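Long-range contacts in conserved hypothetical protein (Bacteroides thetaiotaomicron, PDB 2HQY), which binds coenzyme A and is probably an acyl- or aminoacyl-transferase of the acetyltransferase clan, though its reaction is not established: residues Ile124-Asp129 against Gln283-Leu288; His228-Val233 against Tyr261-Arg266. All blocks are in the same frame, centred on the assembly; numbering follows the deposited sequence.

Contact 1 of 2, residues Ile124-Asp129 against Gln283-Leu288; sequences IYLRSD and QPVTIL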
# COMPACT_ATOMS: atom_id res chain seq x y z
N ILE A 124 -11.79 12.64 -22.08
CA ILE A 124 -11.83 14.06 -21.69
C ILE A 124 -13.04 14.76 -22.34
O ILE A 124 -13.30 14.61 -23.54
CB ILE A 124 -10.47 14.76 -22.01
CG1 ILE A 124 -9.36 14.05 -21.19
CG2 ILE A 124 -10.55 16.29 -21.74
CD1 ILE A 124 -8.09 14.84 -20.97
N TYR A 125 -13.80 15.46 -21.52
CA TYR A 125 -15.05 16.12 -21.91
C TYR A 125 -14.98 17.60 -21.54
O TYR A 125 -14.19 17.99 -20.68
CB TYR A 125 -16.20 15.49 -21.12
CG TYR A 125 -16.32 13.99 -21.27
CD1 TYR A 125 -17.13 13.43 -22.28
CD2 TYR A 125 -15.65 13.13 -20.40
CE1 TYR A 125 -17.24 12.04 -22.41
CE2 TYR A 125 -15.74 11.77 -20.52
CZ TYR A 125 -16.53 11.22 -21.50
OH TYR A 125 -16.60 9.87 -21.54
N LEU A 126 -15.79 18.42 -22.20
CA LEU A 126 -15.98 19.81 -21.78
C LEU A 126 -16.89 19.82 -20.57
O LEU A 126 -17.96 19.22 -20.60
CB LEU A 126 -16.63 20.64 -22.88
CG LEU A 126 -15.79 20.84 -24.16
CD1 LEU A 126 -16.59 21.53 -25.28
CD2 LEU A 126 -14.50 21.61 -23.84
N ARG A 127 -16.49 20.52 -19.52
CA ARG A 127 -17.38 20.72 -18.36
C ARG A 127 -18.70 21.35 -18.80
O ARG A 127 -19.76 20.98 -18.31
CB ARG A 127 -16.69 21.59 -17.30
CG ARG A 127 -17.42 21.65 -15.95
CD ARG A 127 -17.21 23.01 -15.26
NE ARG A 127 -18.21 23.92 -15.76
CZ ARG A 127 -19.37 24.17 -15.17
NH1 ARG A 127 -19.70 23.62 -14.00
NH2 ARG A 127 -20.20 25.02 -15.74
N SER A 128 -18.62 22.31 -19.72
CA SER A 128 -19.80 22.93 -20.32
C SER A 128 -20.80 21.93 -20.93
O SER A 128 -22.01 22.10 -20.74
CB SER A 128 -19.41 24.07 -21.29
OG SER A 128 -18.62 23.61 -22.38
N ASP A 129 -20.31 20.88 -21.60
CA ASP A 129 -21.19 19.85 -22.16
C ASP A 129 -21.87 19.03 -21.05
O ASP A 129 -23.09 18.86 -21.05
CB ASP A 129 -20.40 18.90 -23.05
CG ASP A 129 -20.05 19.51 -24.41
OD1 ASP A 129 -20.72 20.47 -24.85
OD2 ASP A 129 -19.08 19.00 -25.03
N GLN A 283 -19.77 11.81 -25.36
CA GLN A 283 -19.21 12.69 -26.41
C GLN A 283 -17.94 13.41 -25.99
O GLN A 283 -17.93 14.65 -25.92
CB GLN A 283 -20.24 13.75 -26.84
CG GLN A 283 -21.66 13.28 -27.07
CD GLN A 283 -21.76 12.28 -28.21
OE1 GLN A 283 -21.15 12.46 -29.26
NE2 GLN A 283 -22.53 11.22 -28.00
N PRO A 284 -16.84 12.67 -25.75
CA PRO A 284 -15.59 13.31 -25.34
C PRO A 284 -15.02 14.21 -26.44
O PRO A 284 -15.19 13.91 -27.64
CB PRO A 284 -14.66 12.12 -25.09
CG PRO A 284 -15.19 11.04 -26.00
CD PRO A 284 -16.67 11.21 -25.89
N VAL A 285 -14.36 15.30 -26.04
CA VAL A 285 -13.64 16.16 -26.99
C VAL A 285 -12.29 15.55 -27.33
O VAL A 285 -11.74 15.79 -28.39
CB VAL A 285 -13.46 17.62 -26.47
CG1 VAL A 285 -14.76 18.38 -26.56
CG2 VAL A 285 -12.92 17.65 -25.06
N THR A 286 -11.75 14.74 -26.41
CA THR A 286 -10.42 14.17 -26.58
C THR A 286 -10.39 12.78 -25.99
O THR A 286 -10.93 12.55 -24.91
CB THR A 286 -9.36 15.01 -25.83
OG1 THR A 286 -9.26 16.30 -26.44
CG2 THR A 286 -7.97 14.34 -25.87
N ILE A 287 -9.77 11.85 -26.71
CA ILE A 287 -9.40 10.58 -26.11
C ILE A 287 -7.88 10.62 -25.97
O ILE A 287 -7.14 10.63 -26.97
CB ILE A 287 -9.94 9.40 -26.94
CG1 ILE A 287 -11.47 9.38 -26.84
CG2 ILE A 287 -9.36 8.08 -26.43
CD1 ILE A 287 -12.11 8.53 -27.86
N LEU A 288 -7.44 10.74 -24.72
CA LEU A 288 -6.05 11.04 -24.42
C LEU A 288 -5.26 9.74 -24.37
O LEU A 288 -5.31 9.03 -23.39
CB LEU A 288 -5.97 11.80 -23.08
CG LEU A 288 -4.59 12.32 -22.64
CD1 LEU A 288 -4.07 13.47 -23.54
CD2 LEU A 288 -4.65 12.75 -21.17
O HOH W 1 -17.50 16.90 -24.15
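The carbonyl oxygen I124 O takes two backbone N-H groups from the facing segment, V285 N and T286 N. This is a classic beta bulge: V285 and T286 together stand across from the single residue I124, where the antiparallel strands 122-126 and 286-295 begin to pair. The bond from T286 N to I124 O is 3.3 Å long and nearly straight, with the donor tilted from the carbonyl plane. The one from V285 N is shorter but weak, with an N-H...O angle of only 127°. I124 N completes the pair by donating to T286 O at 3.0 Å.

Y125 packs against P284 just beyond the bulge. The two side chains lie alongside each other. P284 CB sits over one face of the ring, a CH-pi contact 4.1 Å from its centroid, and P284 CD touches Y125 CE1. The Y125 ring leaves beside the backbone N (chi1 -56°), which carries it along the proline. Its hydroxyl is hydrogen-bonded to K279 O, which anchors the far end of the ring.

Apolar groups fill in on the other residues. L126 CG meets V285 CG1 at 3.6 Å, the two side chains crossing at about a right angle. I124 CD1 reaches L288 CD2 at the far end. At L126, the N-cap position of helix 127-132, one water bridges the segments. It accepts from L126 N and donates to Q283 O at 2.9 Å and to D129 OD2 at 2.8 Å.

Contact 2 of 2, residues His228-Val233 against Tyr261-Arg266; sequences HETFGV and YIYINR
F231, on strand 230-238, and Y261, just before strand 263-265, form an edge-to-face aromatic pair beside the parallel pairing of those strands. The edge of F231 points at the face of Y261, with planes at 62° and centroids 5.7 Å apart. F231 CD1 lies over that face, toward its rim. F231 CG is anti to the backbone N (chi1 -166°), which turns the ring to Y261, and the two CB atoms meet at 3.8 Å. T230 N lies at the edge of the Y261 ring, in its plane. An alanine in place of Y261 is likely to leave the F231 edge without its aromatic face and open a gap beside T230.

On the sheet face of T230 and Y263, the E229 carboxylate stands nearly perpendicular to the Y263 ring. E229 CD lies in the ring plane, at its edge. V233 CG2 touches I264 CG2 at 3.7 Å. The V233 and R266 side chains lie side by side, with V233 CG1 nearest R266 NH1, while R266 NH2 is salt-bridged to E236.

Four backbone hydrogen bonds join the segments, the shortest from N265 N to F231 O at 2.8 Å. The strands belong to a beta-alpha-beta unit through helix 245-256. Strand 216-227 flanks 230-238, and strand 122-126 flanks 263-265. I264 and R266 also touch L130 of helix 127-132.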
# COMPACT_ATOMS: atom_id res chain seq x y z
N HIS A 228 -4.67 22.98 -13.63
CA HIS A 228 -5.38 24.24 -13.49
C HIS A 228 -6.69 24.33 -14.26
O HIS A 228 -7.56 25.03 -13.88
CB HIS A 228 -4.48 25.41 -13.83
CG HIS A 228 -4.13 25.47 -15.27
ND1 HIS A 228 -3.08 24.78 -15.80
CD2 HIS A 228 -4.72 26.10 -16.29
CE1 HIS A 228 -3.03 24.99 -17.10
NE2 HIS A 228 -4.01 25.79 -17.42
N GLU A 229 -6.82 23.58 -15.34
CA GLU A 229 -8.02 23.56 -16.17
C GLU A 229 -8.72 22.20 -16.39
O GLU A 229 -9.56 22.08 -17.24
CB GLU A 229 -7.75 24.20 -17.53
CG GLU A 229 -6.72 23.49 -18.33
CD GLU A 229 -6.49 24.08 -19.70
OE1 GLU A 229 -7.03 25.13 -19.99
OE2 GLU A 229 -5.78 23.50 -20.48
N THR A 230 -8.34 21.20 -15.62
CA THR A 230 -8.87 19.84 -15.78
C THR A 230 -9.24 19.28 -14.40
O THR A 230 -8.41 19.26 -13.49
CB THR A 230 -7.85 18.89 -16.46
OG1 THR A 230 -7.28 19.53 -17.63
CG2 THR A 230 -8.50 17.55 -16.85
N PHE A 231 -10.49 18.89 -14.27
CA PHE A 231 -10.98 18.23 -13.05
C PHE A 231 -11.14 16.75 -13.36
O PHE A 231 -11.69 16.40 -14.42
CB PHE A 231 -12.32 18.84 -12.67
CG PHE A 231 -12.77 18.50 -11.27
CD1 PHE A 231 -12.47 19.34 -10.21
CD2 PHE A 231 -13.46 17.31 -11.02
CE1 PHE A 231 -12.88 19.04 -8.89
CE2 PHE A 231 -13.88 16.99 -9.71
CZ PHE A 231 -13.58 17.85 -8.65
N GLY A 232 -10.74 15.87 -12.45
CA GLY A 232 -10.85 14.43 -12.70
C GLY A 232 -11.98 13.87 -11.85
O GLY A 232 -12.05 14.14 -10.65
N VAL A 233 -12.85 13.10 -12.47
CA VAL A 233 -13.85 12.35 -11.73
C VAL A 233 -13.29 10.94 -11.56
O VAL A 233 -13.12 10.21 -12.54
CB VAL A 233 -15.24 12.34 -12.47
CG1 VAL A 233 -16.25 11.52 -11.67
CG2 VAL A 233 -15.73 13.75 -12.64
N TYR A 261 -12.24 24.81 -14.42
CA TYR A 261 -11.95 23.48 -14.98
C TYR A 261 -12.77 23.29 -16.24
O TYR A 261 -13.90 22.78 -16.19
CB TYR A 261 -12.21 22.38 -13.92
CG TYR A 261 -11.42 22.68 -12.67
CD1 TYR A 261 -10.02 22.62 -12.69
CD2 TYR A 261 -12.06 23.08 -11.51
CE1 TYR A 261 -9.28 22.94 -11.57
CE2 TYR A 261 -11.32 23.39 -10.35
CZ TYR A 261 -9.94 23.32 -10.40
OH TYR A 261 -9.22 23.65 -9.31
N ILE A 262 -12.20 23.73 -17.35
CA ILE A 262 -12.78 23.63 -18.69
C ILE A 262 -13.03 22.18 -19.09
O ILE A 262 -14.00 21.89 -19.79
CB ILE A 262 -11.84 24.35 -19.73
CG1 ILE A 262 -11.99 25.87 -19.59
CG2 ILE A 262 -12.20 24.03 -21.16
CD1 ILE A 262 -11.11 26.49 -18.58
N TYR A 263 -12.13 21.29 -18.65
CA TYR A 263 -12.15 19.89 -19.05
C TYR A 263 -12.49 19.00 -17.87
O TYR A 263 -12.10 19.28 -16.74
CB TYR A 263 -10.80 19.47 -19.61
CG TYR A 263 -10.40 20.31 -20.78
CD1 TYR A 263 -11.06 20.17 -21.99
CD2 TYR A 263 -9.41 21.27 -20.66
CE1 TYR A 263 -10.73 20.97 -23.09
CE2 TYR A 263 -9.07 22.08 -21.76
CZ TYR A 263 -9.73 21.91 -22.96
OH TYR A 263 -9.40 22.68 -24.05
N ILE A 264 -13.20 17.92 -18.16
CA ILE A 264 -13.48 16.91 -17.13
C ILE A 264 -12.89 15.60 -17.64
O ILE A 264 -13.21 15.15 -18.73
CB ILE A 264 -14.99 16.72 -16.84
CG1 ILE A 264 -15.64 18.00 -16.30
CG2 ILE A 264 -15.16 15.55 -15.82
CD1 ILE A 264 -17.18 17.87 -16.12
N ASN A 265 -11.97 15.01 -16.87
CA ASN A 265 -11.36 13.74 -17.22
C ASN A 265 -12.08 12.62 -16.43
O ASN A 265 -11.99 12.56 -15.18
CB ASN A 265 -9.85 13.79 -16.90
CG ASN A 265 -9.11 12.51 -17.31
OD1 ASN A 265 -9.66 11.41 -17.30
ND2 ASN A 265 -7.82 12.66 -17.65
N ARG A 266 -12.80 11.76 -17.14
CA ARG A 266 -13.53 10.63 -16.49
C ARG A 266 -12.82 9.29 -16.66
O ARG A 266 -13.44 8.22 -16.55
CB ARG A 266 -14.99 10.58 -16.98
CG ARG A 266 -15.76 11.86 -16.63
CD ARG A 266 -17.19 11.90 -17.17
NE ARG A 266 -17.95 10.73 -16.74
CZ ARG A 266 -18.58 10.59 -15.58
NH1 ARG A 266 -18.60 11.56 -14.67
NH2 ARG A 266 -19.20 9.44 -15.35
O HOH W 2 -13.88 7.50 -13.30

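Overall arrangement
From the N terminus, the chain first reaches 124-129, the end of strand 122-126 and the start of helix 127-132. It then runs through several helices and strands to 228-233. Contact 2 closes the shorter loop, returning at 261-266 after helix 245-256. Contact 1 closes the longer one when the chain comes back at 283-288, so contact 2 lies wholly within its span and the two do not cross. Strand 122-126 stands between 286-295 and 263-265, and 263-265 passes the pairing on to 230-238. Y125 and R127 probably make backbone hydrogen bonds to I264 and I262. The centres of the two contacts are about 9 Å apart.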